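Local coordinates for xylose isomerase-like TIM barrel domain-containing protein (Parabacteroides distasonis, PDB 4KW2) that is of unknown function but has the xylose isomerase-like TIM-barrel fold and may act as a sugar isomerase or related enzyme, at residues G25-T30 with Y50-F55. Residues are numbered along the deposited sequence; the frame is centred on the assembly and turned at random.
Sequences GIQTWT and YAEAFF
Strands 25-27 and 50-53 run parallel, their short axes approaching to 4.4 Å at an angle of 22°, and three backbone hydrogen bonds join them: Ile-26 N to Tyr-50 O, Glu-52 N to Ile-26 O, and Thr-28 N to Glu-52 O. The middle one is short, 2.8 Å from Glu-52 N to Ile-26 O. Glu-52 O also accepts from a water that in turn accepts from Trp-29 N. Gln-27 and Glu-52 lie side by side on one face of the sheet. Gln-27 NE2 bonds to Ser-240 O on the neighbouring strand 238-241; the Glu-52 carboxylate bonds to Ser-240, Thr-122 and His-203. On the other face, Ile-26 CG2 lies 4.3 Å from Ala-51 CB, and Ile-26 also packs on Thr-43 and Leu-46 of helix 36-46. With OG1 between its backbone N and carbonyl carbon (chi1 57°), Thr-28 puts the hydroxyl 3.1 Å from Ala-53 CA. It donates to a second water, which donates to Phe-54 O. Beyond the strands the edge of Trp-29 meets the face of Phe-54 in a T-shaped stack, planes at 81°. Trp-29 CE3 stands over the centre of the phenyl ring, 3.7 Å from Phe-54 CE2. If Phe-54 were an alanine, the indole edge would probably lose its aromatic partner and a gap would open beside Thr-28. The arrangement is the first beta-alpha-beta unit of a TIM barrel, with Gln-27 and Glu-52 directed into the barrel interior.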
# COMPACT_ATOMS: atom_id res chain seq x y z
N GLY A 25 0.96 -2.41 -23.10
CA GLY A 25 -0.47 -2.25 -22.89
C GLY A 25 -0.79 -1.68 -21.53
O GLY A 25 0.08 -1.53 -20.67
N ILE A 26 -2.06 -1.35 -21.34
CA ILE A 26 -2.53 -0.86 -20.06
C ILE A 26 -3.35 -1.91 -19.31
O ILE A 26 -4.09 -2.68 -19.92
CB ILE A 26 -3.37 0.42 -20.23
CG1 ILE A 26 -3.54 1.13 -18.89
CG2 ILE A 26 -4.72 0.13 -20.87
CD1 ILE A 26 -4.21 2.47 -19.00
N GLN A 27 -3.20 -1.93 -17.99
CA GLN A 27 -4.15 -2.64 -17.12
C GLN A 27 -5.33 -1.71 -16.91
O GLN A 27 -5.17 -0.61 -16.37
CB GLN A 27 -3.53 -2.99 -15.78
CG GLN A 27 -2.34 -3.93 -15.88
CD GLN A 27 -1.77 -4.29 -14.53
OE1 GLN A 27 -2.52 -4.53 -13.57
NE2 GLN A 27 -0.44 -4.31 -14.42
N THR A 28 -6.52 -2.14 -17.31
CA THR A 28 -7.71 -1.29 -17.20
C THR A 28 -8.04 -0.99 -15.73
O THR A 28 -8.72 -0.01 -15.43
CB THR A 28 -8.93 -1.90 -17.92
OG1 THR A 28 -9.21 -3.20 -17.40
CG2 THR A 28 -8.66 -2.02 -19.42
N TRP A 29 -7.54 -1.81 -14.80
CA TRP A 29 -7.67 -1.53 -13.37
C TRP A 29 -7.22 -0.10 -13.01
O TRP A 29 -7.75 0.50 -12.08
CB TRP A 29 -6.88 -2.55 -12.53
CG TRP A 29 -7.05 -2.32 -11.08
CD1 TRP A 29 -6.12 -1.84 -10.22
CD2 TRP A 29 -8.25 -2.52 -10.32
NE1 TRP A 29 -6.66 -1.72 -8.96
CE2 TRP A 29 -7.97 -2.13 -8.99
CE3 TRP A 29 -9.53 -2.98 -10.63
CZ2 TRP A 29 -8.92 -2.21 -7.97
CZ3 TRP A 29 -10.48 -3.05 -9.62
CH2 TRP A 29 -10.17 -2.66 -8.30
N THR A 30 -6.25 0.41 -13.75
CA THR A 30 -5.80 1.80 -13.63
C THR A 30 -6.96 2.78 -13.52
O THR A 30 -6.92 3.73 -12.74
CB THR A 30 -4.94 2.17 -14.85
OG1 THR A 30 -3.78 1.32 -14.87
CG2 THR A 30 -4.49 3.62 -14.81
N TYR A 50 -2.88 -1.68 -26.70
CA TYR A 50 -3.20 -2.98 -26.08
C TYR A 50 -3.81 -2.78 -24.70
O TYR A 50 -3.55 -1.78 -24.03
CB TYR A 50 -1.94 -3.83 -25.95
CG TYR A 50 -1.27 -4.15 -27.27
CD1 TYR A 50 -1.69 -5.23 -28.04
CD2 TYR A 50 -0.22 -3.36 -27.75
CE1 TYR A 50 -1.08 -5.51 -29.25
CE2 TYR A 50 0.39 -3.65 -28.96
CZ TYR A 50 -0.04 -4.72 -29.70
OH TYR A 50 0.55 -5.02 -30.90
N ALA A 51 -4.63 -3.74 -24.26
CA ALA A 51 -5.24 -3.66 -22.94
C ALA A 51 -5.33 -5.03 -22.27
O ALA A 51 -5.55 -6.04 -22.92
CB ALA A 51 -6.62 -3.03 -23.05
N GLU A 52 -5.12 -5.04 -20.96
CA GLU A 52 -5.40 -6.20 -20.11
C GLU A 52 -6.58 -5.82 -19.23
O GLU A 52 -6.44 -5.00 -18.31
CB GLU A 52 -4.19 -6.56 -19.25
CG GLU A 52 -4.47 -7.66 -18.22
CD GLU A 52 -3.23 -8.09 -17.44
OE1 GLU A 52 -2.11 -7.65 -17.80
OE2 GLU A 52 -3.38 -8.87 -16.47
N ALA A 53 -7.74 -6.40 -19.51
CA ALA A 53 -8.97 -5.96 -18.86
C ALA A 53 -9.39 -6.87 -17.69
O ALA A 53 -9.36 -8.10 -17.80
CB ALA A 53 -10.09 -5.84 -19.87
N PHE A 54 -9.78 -6.23 -16.59
CA PHE A 54 -10.32 -6.91 -15.43
C PHE A 54 -11.85 -6.93 -15.53
O PHE A 54 -12.47 -5.98 -16.04
CB PHE A 54 -9.88 -6.22 -14.14
CG PHE A 54 -10.63 -4.94 -13.85
CD1 PHE A 54 -10.25 -3.74 -14.43
CD2 PHE A 54 -11.74 -4.95 -13.02
CE1 PHE A 54 -10.96 -2.58 -14.19
CE2 PHE A 54 -12.45 -3.79 -12.77
CZ PHE A 54 -12.06 -2.60 -13.35
N PHE A 55 -12.45 -7.99 -15.01
CA PHE A 55 -13.89 -8.20 -15.07
C PHE A 55 -14.65 -7.37 -14.04
O PHE A 55 -14.10 -6.94 -13.01
CB PHE A 55 -14.22 -9.68 -14.85
CG PHE A 55 -14.07 -10.54 -16.08
CD1 PHE A 55 -13.37 -10.12 -17.20
CD2 PHE A 55 -14.61 -11.82 -16.08
CE1 PHE A 55 -13.24 -10.94 -18.31
CE2 PHE A 55 -14.48 -12.65 -17.18
CZ PHE A 55 -13.78 -12.21 -18.29
O HOH W 1 -11.81 -3.79 -17.61
O HOH W 2 -6.77 -4.66 -15.42